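Local coordinates for hypothetical protein YCHN (Escherichia coli, PDB 1JX7) that is of unknown function but assembles into a homohexamer, a dimer of trimers, and belongs to the DsrE/DsrF-like family, at residues N20-A25 with L37-M42; V75-T80 with L90-G95; V46-R51 with Y59-M64; V5-G10 with V102-W107. All blocks are in the same frame, centred on the assembly; numbering follows the deposited sequence.

Interaction 1 (N20-A25 with L37-M42); sequences NSLRLA and LRLFLM
Ala25 rests its CB against a methyl of each of two leucines of strand 37-41, 4.1 Å from Leu37 CD1 and 4.0 Å from Leu39 CD2. Leu37 reaches it because its CG lies anti to the backbone N (chi1 -166°), which extends the side chain from the strand so that CD1 also rests on the Ala25 carbonyl, 3.4 Å from Ala25 O. Leu39 is the bridging residue. Its chi1 of -121° falls away from the usual staggered values, and its two methyls diverge: CD2 goes to Ala25, while CD1 is offered more distantly to Leu22 CD2, one helical turn earlier, at 4.5 Å.

The helix runs nearly antiparallel to the strand, at 171°, with the two short axes 10.8 Å apart. This is the return of a right-handed beta-alpha-beta crossover from strand 3-8 through helix 17-31 to strand 36-41. Ile6 of the first strand touches both Ala25 and Leu39, and Leu68 of helix 61-70 covers Ala25 and Leu22. All four touching residues are buried, side chain meets side chain only through hydrocarbon groups, and the one polar atom touched is the Ala25 carbonyl oxygen, consistent with a helix seated on the sheet by apolar burial.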
loop_
_atom_site.group_PDB
_atom_site.type_symbol
_atom_site.label_atom_id
_atom_site.label_comp_id
_atom_site.label_asym_id
_atom_site.label_seq_id
_atom_site.Cartn_x
_atom_site.Cartn_y
_atom_site.Cartn_z
ATOM N N ASN A 20 8.815 -6.016 10.438
ATOM C CA ASN A 20 8.258 -5.932 11.781
ATOM C C ASN A 20 7.764 -7.281 12.303
ATOM O O ASN A 20 7.898 -7.575 13.488
ATOM C CB ASN A 20 7.118 -4.907 11.836
ATOM C CG ASN A 20 7.619 -3.480 11.848
ATOM O OD1 ASN A 20 8.725 -3.203 12.325
ATOM N ND2 ASN A 20 6.802 -2.563 11.342
ATOM N N SER A 21 7.193 -8.093 11.419
ATOM C CA SER A 21 6.680 -9.394 11.795
ATOM C C SER A 21 7.783 -10.240 12.375
ATOM O O SER A 21 7.610 -10.855 13.417
ATOM C CB SER A 21 6.105 -10.115 10.588
ATOM O OG SER A 21 4.814 -9.636 10.310
ATOM N N LEU A 22 8.914 -10.256 11.683
ATOM C CA LEU A 22 10.083 -11.029 12.091
ATOM C C LEU A 22 10.729 -10.483 13.362
ATOM O O LEU A 22 11.192 -11.238 14.213
ATOM C CB LEU A 22 11.102 -11.057 10.953
ATOM C CG LEU A 22 10.552 -11.752 9.704
ATOM C CD1 LEU A 22 11.595 -11.753 8.600
ATOM C CD2 LEU A 22 10.146 -13.175 10.068
ATOM N N ARG A 23 10.755 -9.160 13.486
ATOM C CA ARG A 23 11.343 -8.533 14.653
ATOM C C ARG A 23 10.511 -8.905 15.876
ATOM O O ARG A 23 11.051 -9.191 16.926
ATOM C CB ARG A 23 11.391 -7.013 14.461
ATOM C CG ARG A 23 12.329 -6.326 15.417
ATOM C CD ARG A 23 12.520 -4.862 15.070
ATOM N NE ARG A 23 11.292 -4.074 15.190
ATOM C CZ ARG A 23 11.230 -2.767 14.976
ATOM N NH1 ARG A 23 12.327 -2.103 14.636
ATOM N NH2 ARG A 23 10.082 -2.113 15.105
ATOM N N LEU A 24 9.185 -8.920 15.718
ATOM C CA LEU A 24 8.274 -9.259 16.805
ATOM C C LEU A 24 8.396 -10.753 17.109
ATOM O O LEU A 24 8.327 -11.169 18.269
ATOM C CB LEU A 24 6.831 -8.945 16.404
ATOM C CG LEU A 24 5.803 -8.723 17.525
ATOM C CD1 LEU A 24 4.416 -8.660 16.917
ATOM C CD2 LEU A 24 5.849 -9.829 18.531
ATOM N N ALA A 25 8.574 -11.545 16.064
ATOM C CA ALA A 25 8.705 -12.995 16.187
ATOM C C ALA A 25 9.940 -13.394 17.001
ATOM O O ALA A 25 9.862 -14.225 17.903
ATOM C CB ALA A 25 8.767 -13.638 14.806
ATOM N N LEU A 37 5.855 -21.121 18.426
ATOM C CA LEU A 37 5.643 -20.080 17.429
ATOM C C LEU A 37 5.718 -20.641 16.027
ATOM O O LEU A 37 6.650 -21.375 15.693
ATOM C CB LEU A 37 6.718 -19.001 17.609
ATOM C CG LEU A 37 6.592 -17.635 16.931
ATOM C CD1 LEU A 37 7.922 -16.908 17.096
ATOM C CD2 LEU A 37 6.268 -17.788 15.452
ATOM N N ARG A 38 4.732 -20.285 15.204
ATOM C CA ARG A 38 4.664 -20.739 13.820
ATOM C C ARG A 38 4.518 -19.508 12.936
ATOM O O ARG A 38 3.736 -18.599 13.248
ATOM C CB ARG A 38 3.467 -21.654 13.617
ATOM C CG ARG A 38 3.565 -23.022 14.269
ATOM C CD ARG A 38 2.259 -23.736 14.024
ATOM N NE ARG A 38 2.390 -25.182 13.971
ATOM C CZ ARG A 38 2.468 -25.971 15.037
ATOM N NH1 ARG A 38 2.434 -25.441 16.250
ATOM N NH2 ARG A 38 2.570 -27.283 14.882
ATOM N N LEU A 39 5.260 -19.494 11.833
ATOM C CA LEU A 39 5.263 -18.383 10.882
ATOM C C LEU A 39 4.791 -18.807 9.509
ATOM O O LEU A 39 5.361 -19.704 8.899
ATOM C CB LEU A 39 6.685 -17.822 10.746
ATOM C CG LEU A 39 7.006 -16.355 11.065
ATOM C CD1 LEU A 39 6.284 -15.442 10.078
ATOM C CD2 LEU A 39 6.612 -16.047 12.510
ATOM N N PHE A 40 3.758 -18.151 9.012
ATOM C CA PHE A 40 3.260 -18.467 7.690
ATOM C C PHE A 40 3.474 -17.235 6.832
ATOM O O PHE A 40 3.283 -16.121 7.310
ATOM C CB PHE A 40 1.771 -18.823 7.755
ATOM C CG PHE A 40 1.264 -19.480 6.501
ATOM C CD1 PHE A 40 0.822 -18.711 5.427
ATOM C CD2 PHE A 40 1.302 -20.863 6.372
ATOM C CE1 PHE A 40 0.429 -19.308 4.236
ATOM C CE2 PHE A 40 0.907 -21.471 5.188
ATOM C CZ PHE A 40 0.469 -20.696 4.114
ATOM N N LEU A 41 3.879 -17.421 5.585
ATOM C CA LEU A 41 4.080 -16.282 4.695
ATOM C C LEU A 41 3.255 -16.463 3.430
ATOM O O LEU A 41 3.447 -17.432 2.694
ATOM C CB LEU A 41 5.557 -16.139 4.319
ATOM C CG LEU A 41 6.564 -16.062 5.472
ATOM C CD1 LEU A 41 7.956 -15.768 4.918
ATOM C CD2 LEU A 41 6.127 -14.998 6.467
HETATM N N MSE A 42 2.339 -15.522 3.187
HETATM C CA MSE A 42 1.475 -15.562 2.009
HETATM C C MSE A 42 1.929 -14.556 0.959
HETATM O O MSE A 42 2.859 -13.790 1.171
HETATM C CB MSE A 42 0.018 -15.261 2.394
HETATM C CG MSE A 42 -0.624 -16.287 3.315
HETATM SE SE MSE A 42 -2.379 -16.036 3.526
HETATM C CE MSE A 42 -2.397 -14.431 4.305
#

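Interaction 2 (V75-T80 with L90-G95); sequences VKLCKT and LPLIDG
Leu77 and Leu92 both turn CG beside the backbone N and anti to the carbonyl carbon, with chi1 of -51° and -69°, and this brings one methyl of each between strand 75-78 and the loop 90-95. Leu77 CD1 meets Leu92 CD1 at 3.6 Å and also lies 4.1 Å from Leu92 CG, so the contact is methyl to methyl, with the branch carbon of Leu92 just behind. The two chains run past one another in opposing senses. The contact is small, burying 116 Å² in all, and it is apolar where side chains are concerned.

At the other end the chains come closer with little side-chain involvement. The CA atoms of Val75 and Gly95 are 6.6 Å apart, whereas those of Leu77 and Leu92 stand 9.8 Å apart, so the loop diverges from the strand as it is followed back from Gly95 and the two leucines bridge the wider part. Val75 directs its CB toward the loop, but this atom stays 4.6 Å from Gly95 O.

The loop leads into strand 96-99, the edge neighbour of strand 75-78 in the parallel sheet, and Val96 touches both Val75 and Leu77. On the other flank Leu39 and Leu41 of strand 36-41 pack on the same two residues, while Leu65 and Thr69 of helix 61-70 cover Val75. Cys78, at the N-cap of helix 79-84, closes the strand and packs against Arg23 of a neighbouring subunit.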
loop_
_atom_site.group_PDB
_atom_site.type_symbol
_atom_site.label_atom_id
_atom_site.label_comp_id
_atom_site.label_asym_id
_atom_site.label_seq_id
_atom_site.Cartn_x
_atom_site.Cartn_y
_atom_site.Cartn_z
ATOM N N VAL A 75 8.608 -22.200 9.614
ATOM C CA VAL A 75 8.385 -21.104 8.682
ATOM C C VAL A 75 7.871 -21.701 7.380
ATOM O O VAL A 75 8.615 -22.352 6.650
ATOM C CB VAL A 75 9.715 -20.344 8.416
ATOM C CG1 VAL A 75 9.561 -19.394 7.233
ATOM C CG2 VAL A 75 10.131 -19.584 9.672
ATOM N N LYS A 76 6.592 -21.481 7.095
ATOM C CA LYS A 76 5.998 -22.026 5.879
ATOM C C LYS A 76 5.674 -20.994 4.806
ATOM O O LYS A 76 5.136 -19.914 5.103
ATOM C CB LYS A 76 4.725 -22.810 6.242
ATOM C CG LYS A 76 4.987 -24.138 6.948
ATOM C CD LYS A 76 5.693 -25.103 6.008
ATOM C CE LYS A 76 5.836 -26.488 6.608
ATOM N NZ LYS A 76 6.397 -27.469 5.616
ATOM N N LEU A 77 6.008 -21.314 3.570
ATOM C CA LEU A 77 5.729 -20.438 2.436
ATOM C C LEU A 77 4.528 -21.049 1.703
ATOM O O LEU A 77 4.505 -22.251 1.445
ATOM C CB LEU A 77 6.925 -20.370 1.486
ATOM C CG LEU A 77 8.314 -20.054 2.033
ATOM C CD1 LEU A 77 9.285 -19.948 0.873
ATOM C CD2 LEU A 77 8.312 -18.762 2.810
ATOM N N CYS A 78 3.535 -20.221 1.368
ATOM C CA CYS A 78 2.339 -20.704 0.686
ATOM C C CYS A 78 2.620 -21.254 -0.702
ATOM O O CYS A 78 3.188 -20.572 -1.561
ATOM C CB CYS A 78 1.298 -19.591 0.595
ATOM S SG CYS A 78 -0.340 -20.190 0.138
ATOM N N LYS A 79 2.194 -22.497 -0.918
ATOM C CA LYS A 79 2.376 -23.212 -2.177
ATOM C C LYS A 79 1.907 -22.446 -3.429
ATOM O O LYS A 79 2.675 -22.232 -4.364
ATOM C CB LYS A 79 1.646 -24.544 -2.080
ATOM C CG LYS A 79 1.778 -25.427 -3.288
ATOM C CD LYS A 79 3.193 -25.909 -3.454
ATOM C CE LYS A 79 3.193 -27.150 -4.310
ATOM N NZ LYS A 79 2.172 -28.078 -3.751
ATOM N N THR A 80 0.638 -22.042 -3.444
ATOM C CA THR A 80 0.125 -21.336 -4.609
ATOM C C THR A 80 0.898 -20.055 -4.873
ATOM O O THR A 80 1.127 -19.697 -6.026
ATOM C CB THR A 80 -1.377 -20.996 -4.455
ATOM O OG1 THR A 80 -1.627 -20.454 -3.158
ATOM C CG2 THR A 80 -2.211 -22.246 -4.662
ATOM N N LEU A 90 13.289 -23.003 -6.305
ATOM C CA LEU A 90 14.530 -22.340 -5.976
ATOM C C LEU A 90 15.027 -22.782 -4.608
ATOM O O LEU A 90 14.292 -23.403 -3.838
ATOM C CB LEU A 90 14.352 -20.818 -5.994
ATOM C CG LEU A 90 13.994 -20.246 -7.364
ATOM C CD1 LEU A 90 14.166 -18.740 -7.333
ATOM C CD2 LEU A 90 14.894 -20.842 -8.433
ATOM N N PRO A 91 16.313 -22.494 -4.301
ATOM C CA PRO A 91 16.903 -22.864 -3.011
ATOM C C PRO A 91 16.369 -21.936 -1.926
ATOM O O PRO A 91 16.546 -20.718 -1.998
ATOM C CB PRO A 91 18.401 -22.665 -3.253
ATOM C CG PRO A 91 18.545 -22.839 -4.752
ATOM C CD PRO A 91 17.357 -22.072 -5.251
ATOM N N LEU A 92 15.705 -22.500 -0.928
ATOM C CA LEU A 92 15.170 -21.697 0.155
ATOM C C LEU A 92 16.120 -21.731 1.326
ATOM O O LEU A 92 16.928 -22.637 1.447
ATOM C CB LEU A 92 13.804 -22.230 0.628
ATOM C CG LEU A 92 12.540 -22.144 -0.237
ATOM C CD1 LEU A 92 12.411 -20.745 -0.819
ATOM C CD2 LEU A 92 12.601 -23.168 -1.338
ATOM N N ILE A 93 16.015 -20.720 2.179
ATOM C CA ILE A 93 16.832 -20.625 3.392
ATOM C C ILE A 93 16.495 -21.902 4.153
ATOM O O ILE A 93 15.389 -22.424 4.031
ATOM C CB ILE A 93 16.420 -19.392 4.219
ATOM C CG1 ILE A 93 16.527 -18.133 3.350
ATOM C CG2 ILE A 93 17.291 -19.275 5.451
ATOM C CD1 ILE A 93 16.082 -16.857 4.044
ATOM N N ASP A 94 17.447 -22.402 4.927
ATOM C CA ASP A 94 17.249 -23.642 5.671
ATOM C C ASP A 94 15.837 -24.009 6.118
ATOM O O ASP A 94 15.030 -24.477 5.317
ATOM C CB ASP A 94 18.189 -23.685 6.876
ATOM C CG ASP A 94 19.631 -23.921 6.469
ATOM O OD1 ASP A 94 19.867 -24.793 5.606
ATOM O OD2 ASP A 94 20.532 -23.243 7.017
ATOM N N GLY A 95 15.540 -23.813 7.396
ATOM C CA GLY A 95 14.230 -24.178 7.908
ATOM C C GLY A 95 13.007 -23.751 7.118
ATOM O O GLY A 95 11.915 -24.249 7.359
#

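Interaction 3 (V46-R51 with Y59-M64)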
loop_
_atom_site.group_PDB
_atom_site.type_symbol
_atom_site.label_atom_id
_atom_site.label_comp_id
_atom_site.label_asym_id
_atom_site.label_seq_id
_atom_site.Cartn_x
_atom_site.Cartn_y
_atom_site.Cartn_z
ATOM N N VAL A 46 6.544 -14.193 0.417
ATOM C CA VAL A 46 7.082 -15.482 0.038
ATOM C C VAL A 46 8.462 -15.466 -0.600
ATOM O O VAL A 46 9.204 -16.444 -0.513
ATOM C CB VAL A 46 6.069 -16.206 -0.888
ATOM C CG1 VAL A 46 6.761 -17.245 -1.727
ATOM C CG2 VAL A 46 4.993 -16.860 -0.030
ATOM N N THR A 47 8.815 -14.352 -1.254
ATOM C CA THR A 47 10.126 -14.252 -1.884
ATOM C C THR A 47 11.187 -14.114 -0.798
ATOM O O THR A 47 12.375 -14.338 -1.053
ATOM C CB THR A 47 10.196 -13.038 -2.876
ATOM O OG1 THR A 47 9.985 -11.809 -2.173
ATOM C CG2 THR A 47 9.142 -13.157 -3.949
ATOM N N ALA A 48 10.742 -13.774 0.413
ATOM C CA ALA A 48 11.625 -13.629 1.573
ATOM C C ALA A 48 12.364 -14.934 1.908
ATOM O O ALA A 48 13.339 -14.948 2.670
ATOM C CB ALA A 48 10.813 -13.188 2.765
ATOM N N GLY A 49 11.886 -16.037 1.334
ATOM C CA GLY A 49 12.513 -17.310 1.599
ATOM C C GLY A 49 13.711 -17.623 0.714
ATOM O O GLY A 49 14.363 -18.652 0.907
ATOM N N LEU A 50 14.017 -16.759 -0.248
ATOM C CA LEU A 50 15.154 -17.039 -1.116
ATOM C C LEU A 50 16.457 -16.934 -0.369
ATOM O O LEU A 50 16.578 -16.178 0.590
ATOM C CB LEU A 50 15.172 -16.101 -2.316
ATOM C CG LEU A 50 14.063 -16.361 -3.331
ATOM C CD1 LEU A 50 14.178 -15.362 -4.459
ATOM C CD2 LEU A 50 14.149 -17.780 -3.848
ATOM N N ARG A 51 17.434 -17.706 -0.828
ATOM C CA ARG A 51 18.749 -17.720 -0.199
ATOM C C ARG A 51 19.652 -16.721 -0.919
ATOM O O ARG A 51 19.355 -16.304 -2.043
ATOM C CB ARG A 51 19.342 -19.134 -0.289
ATOM C CG ARG A 51 20.485 -19.378 0.678
ATOM C CD ARG A 51 21.432 -20.465 0.201
ATOM N NE ARG A 51 21.244 -21.727 0.907
ATOM C CZ ARG A 51 20.108 -22.410 0.917
ATOM N NH1 ARG A 51 19.041 -21.948 0.276
ATOM N NH2 ARG A 51 20.042 -23.568 1.567
ATOM N N TYR A 59 18.579 -3.762 7.395
ATOM C CA TYR A 59 18.313 -5.101 7.881
ATOM C C TYR A 59 18.435 -6.201 6.836
ATOM O O TYR A 59 18.427 -5.942 5.623
ATOM C CB TYR A 59 16.948 -5.167 8.596
ATOM C CG TYR A 59 15.731 -4.847 7.754
ATOM C CD1 TYR A 59 15.282 -5.728 6.772
ATOM C CD2 TYR A 59 15.015 -3.666 7.960
ATOM C CE1 TYR A 59 14.144 -5.437 6.017
ATOM C CE2 TYR A 59 13.886 -3.365 7.218
ATOM C CZ TYR A 59 13.455 -4.250 6.248
ATOM O OH TYR A 59 12.336 -3.939 5.517
ATOM N N ASN A 60 18.577 -7.429 7.315
ATOM C CA ASN A 60 18.713 -8.580 6.449
ATOM C C ASN A 60 17.690 -9.651 6.822
ATOM O O ASN A 60 17.881 -10.423 7.762
ATOM C CB ASN A 60 20.119 -9.148 6.550
ATOM C CG ASN A 60 20.385 -10.208 5.520
ATOM O OD1 ASN A 60 20.808 -9.916 4.406
ATOM N ND2 ASN A 60 20.112 -11.455 5.879
ATOM N N ILE A 61 16.603 -9.679 6.064
ATOM C CA ILE A 61 15.522 -10.609 6.278
ATOM C C ILE A 61 15.976 -12.058 6.302
ATOM O O ILE A 61 15.424 -12.890 7.046
ATOM C CB ILE A 61 14.466 -10.358 5.226
ATOM C CG1 ILE A 61 13.735 -9.063 5.597
ATOM C CG2 ILE A 61 13.521 -11.527 5.103
ATOM C CD1 ILE A 61 13.095 -8.366 4.437
ATOM N N GLN A 62 17.000 -12.371 5.520
ATOM C CA GLN A 62 17.490 -13.739 5.494
ATOM C C GLN A 62 17.960 -14.139 6.880
ATOM O O GLN A 62 17.586 -15.193 7.384
ATOM C CB GLN A 62 18.642 -13.854 4.514
ATOM C CG GLN A 62 18.612 -15.134 3.741
ATOM C CD GLN A 62 19.983 -15.652 3.429
ATOM O OE1 GLN A 62 20.639 -16.238 4.283
ATOM N NE2 GLN A 62 20.436 -15.430 2.202
ATOM N N GLN A 63 18.776 -13.287 7.502
ATOM C CA GLN A 63 19.316 -13.539 8.836
ATOM C C GLN A 63 18.233 -13.683 9.898
ATOM O O GLN A 63 18.344 -14.538 10.777
ATOM C CB GLN A 63 20.270 -12.420 9.262
ATOM C CG GLN A 63 20.690 -12.506 10.738
ATOM C CD GLN A 63 21.390 -11.245 11.241
ATOM O OE1 GLN A 63 22.573 -11.021 10.975
ATOM N NE2 GLN A 63 20.656 -10.413 11.968
HETATM N N MSE A 64 17.204 -12.846 9.820
HETATM C CA MSE A 64 16.113 -12.895 10.782
HETATM C C MSE A 64 15.342 -14.207 10.693
HETATM O O MSE A 64 14.772 -14.678 11.676
HETATM C CB MSE A 64 15.177 -11.689 10.584
HETATM C CG MSE A 64 15.814 -10.363 10.992
HETATM SE SE MSE A 64 14.831 -8.933 10.583
HETATM C CE MSE A 64 14.934 -9.054 8.942
#
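Gln62, Ala48 and Ile61 give up the most surface where the turn 46-51 meets the start of helix 61-70. Gln62 contributes the largest share and, with a bend at chi2 (-146°), brings the outer part of its chain up to residues 50-51. Its CG lies 3.9 Å from Leu50 O, and the terminal amide comes alongside the backbone of Arg51. Ile93 of the loop before strand 96-99 also packs on this glutamine.

Deeper in, Ala48 CB meets Ile61 CG2 at 3.9 Å, where the two backbones come closest, 6.8 Å between CA atoms. Ile61 presents this methyl because CG2 stands anti to the backbone N, leaving CG1 beside it (chi1 -74°).

The contact closes the long connection between strand 36-41 and helix 61-70, part of the beta-alpha-beta crossover that leads on to strand 75-78. Residues 46-49 belong to a 3-10 segment that begins earlier in the chain, and Asn60 occupies the N-cap position of the helix. Helix 17-31 packs against the same hydrophobic pair, with Leu18 on Ala48 and Leu22 on Ile61. Arg51 is solvent-exposed, and its NH1 hydrogen-bonds to Leu92 O.

Interaction 4 (V5-G10 with V102-W107); sequences VIVANG and VELAQW
Val5 and Trp107 make the tight end of this contact, crossing at about a right angle. The valine fork is divided between two parts of the tryptophan: CG2, beside the backbone N of Val5, packs 3.8 Å from Trp107 CB and 3.7 Å from Trp107 O, while CG1, anti to that N (chi1 175°), reaches the indole at its edge, near the ring plane, 4.1 Å from CE3. One face of the indole is taken by Glu103 CG of its own helix, 3.5 Å above the plane and offset toward the rim. Arg38 of the adjoining strand 36-41 adds a cation-pi contact.

Helix 101-107 lies across the parallel sheet from helix 17-31, giving a layered alpha/beta/alpha arrangement in which strand 3-8 is covered from both sides. An inverse gamma turn centred on Ala105 comes between Leu104 and Trp107, the two residues that meet the strand.

Two residues along the strand the fit slackens. The CA atoms of Val7 and Leu104 are 8.7 Å apart, against 6.9 Å for Val5 and Trp107, and the side chains meet through Val7 CG1 and Leu104 CD1 at 4.3 Å. Leu24 of a neighbouring subunit packs on Leu104 here, whereas Gln106 is exposed to solvent.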
loop_
_atom_site.group_PDB
_atom_site.type_symbol
_atom_site.label_atom_id
_atom_site.label_comp_id
_atom_site.label_asym_id
_atom_site.label_seq_id
_atom_site.Cartn_x
_atom_site.Cartn_y
_atom_site.Cartn_z
ATOM N N VAL A 5 0.444 -18.064 16.070
ATOM C CA VAL A 5 0.689 -18.123 14.643
ATOM C C VAL A 5 0.870 -16.694 14.152
ATOM O O VAL A 5 0.147 -15.778 14.567
ATOM C CB VAL A 5 -0.493 -18.760 13.879
ATOM C CG1 VAL A 5 -0.252 -18.687 12.384
ATOM C CG2 VAL A 5 -0.674 -20.200 14.311
ATOM N N ILE A 6 1.859 -16.500 13.280
ATOM C CA ILE A 6 2.117 -15.186 12.711
ATOM C C ILE A 6 2.013 -15.302 11.201
ATOM O O ILE A 6 2.634 -16.163 10.588
ATOM C CB ILE A 6 3.530 -14.673 13.074
ATOM C CG1 ILE A 6 3.524 -14.089 14.490
ATOM C CG2 ILE A 6 3.994 -13.629 12.046
ATOM C CD1 ILE A 6 4.813 -13.365 14.878
ATOM N N VAL A 7 1.212 -14.446 10.590
ATOM C CA VAL A 7 1.085 -14.483 9.145
ATOM C C VAL A 7 1.693 -13.196 8.593
ATOM O O VAL A 7 1.791 -12.194 9.301
ATOM C CB VAL A 7 -0.388 -14.604 8.715
ATOM C CG1 VAL A 7 -0.460 -15.134 7.297
ATOM C CG2 VAL A 7 -1.129 -15.545 9.650
ATOM N N ALA A 8 2.128 -13.239 7.344
ATOM C CA ALA A 8 2.732 -12.080 6.713
ATOM C C ALA A 8 2.416 -12.042 5.218
ATOM O O ALA A 8 2.489 -13.065 4.525
ATOM C CB ALA A 8 4.228 -12.098 6.938
ATOM N N ASN A 9 2.067 -10.849 4.733
ATOM C CA ASN A 9 1.715 -10.630 3.328
ATOM C C ASN A 9 2.750 -9.750 2.634
ATOM O O ASN A 9 2.904 -9.800 1.414
ATOM C CB ASN A 9 0.345 -9.946 3.237
ATOM C CG ASN A 9 -0.797 -10.841 3.684
ATOM O OD1 ASN A 9 -0.683 -11.575 4.668
ATOM N ND2 ASN A 9 -1.919 -10.773 2.975
ATOM N N GLY A 10 3.468 -8.951 3.418
ATOM C CA GLY A 10 4.438 -8.028 2.861
ATOM C C GLY A 10 5.686 -8.518 2.130
ATOM O O GLY A 10 6.330 -9.486 2.536
ATOM N N VAL A 102 -4.407 -24.926 3.330
ATOM C CA VAL A 102 -5.050 -25.922 4.179
ATOM C C VAL A 102 -4.357 -25.965 5.527
ATOM O O VAL A 102 -5.003 -26.144 6.547
ATOM C CB VAL A 102 -4.998 -27.340 3.524
ATOM C CG1 VAL A 102 -5.336 -28.423 4.556
ATOM C CG2 VAL A 102 -5.968 -27.416 2.371
ATOM N N GLU A 103 -3.042 -25.808 5.521
ATOM C CA GLU A 103 -2.258 -25.829 6.752
ATOM C C GLU A 103 -2.499 -24.559 7.557
ATOM O O GLU A 103 -2.738 -24.620 8.769
ATOM C CB GLU A 103 -0.769 -25.988 6.438
ATOM C CG GLU A 103 0.124 -26.051 7.666
ATOM C CD GLU A 103 1.574 -26.344 7.325
ATOM O OE1 GLU A 103 2.095 -25.745 6.355
ATOM O OE2 GLU A 103 2.203 -27.166 8.027
ATOM N N LEU A 104 -2.446 -23.404 6.899
ATOM C CA LEU A 104 -2.675 -22.139 7.583
ATOM C C LEU A 104 -4.047 -22.257 8.224
ATOM O O LEU A 104 -4.236 -21.910 9.393
ATOM C CB LEU A 104 -2.678 -20.976 6.604
ATOM C CG LEU A 104 -2.295 -19.602 7.160
ATOM C CD1 LEU A 104 -2.894 -18.560 6.245
ATOM C CD2 LEU A 104 -2.807 -19.397 8.587
ATOM N N ALA A 105 -4.999 -22.743 7.435
ATOM C CA ALA A 105 -6.363 -22.957 7.890
ATOM C C ALA A 105 -6.309 -24.275 8.626
ATOM O O ALA A 105 -6.716 -25.306 8.101
ATOM C CB ALA A 105 -7.300 -23.061 6.706
ATOM N N GLN A 106 -5.785 -24.232 9.845
ATOM C CA GLN A 106 -5.624 -25.407 10.689
ATOM C C GLN A 106 -4.795 -24.888 11.851
ATOM O O GLN A 106 -5.155 -25.041 13.011
ATOM C CB GLN A 106 -4.863 -26.497 9.935
ATOM C CG GLN A 106 -4.638 -27.771 10.730
ATOM C CD GLN A 106 -3.690 -28.732 10.031
ATOM O OE1 GLN A 106 -3.964 -29.201 8.921
ATOM N NE2 GLN A 106 -2.557 -29.028 10.673
ATOM N N TRP A 107 -3.666 -24.267 11.504
ATOM C CA TRP A 107 -2.803 -23.649 12.498
ATOM C C TRP A 107 -3.675 -22.601 13.190
ATOM O O TRP A 107 -3.606 -22.420 14.407
ATOM C CB TRP A 107 -1.650 -22.935 11.816
ATOM C CG TRP A 107 -0.483 -23.794 11.476
ATOM C CD1 TRP A 107 -0.410 -25.152 11.535
ATOM C CD2 TRP A 107 0.788 -23.337 11.001
ATOM N NE1 TRP A 107 0.822 -25.576 11.108
ATOM C CE2 TRP A 107 1.576 -24.482 10.762
ATOM C CE3 TRP A 107 1.327 -22.079 10.719
ATOM C CZ2 TRP A 107 2.885 -24.404 10.288
ATOM C CZ3 TRP A 107 2.630 -21.994 10.235
ATOM C CH2 TRP A 107 3.388 -23.157 10.021
#

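Overall arrangement
Interactions 1, 2 and 4 involve strands of one parallel sheet; interaction 3 lies on the connection between two of them. Interaction 4 spans nearly the whole chain, joining strand 3-8 to helix 101-107, and the other three fall between its ends in the order 1, 3, 2. Interactions 1 and 4, on neighbouring strands, have centres about 10 Å apart; the centre of interaction 2 is about 13 Å from each of theirs. Interactions 2 and 3, centres about 10 Å apart, are joined by a probable backbone hydrogen bond from Ile93 N to Gly49 O; the centres of 3 and 4 are about 18 Å apart. Helices thus cover both sheet faces, while residues of all four contacts meet neighbouring subunits of the hexamer.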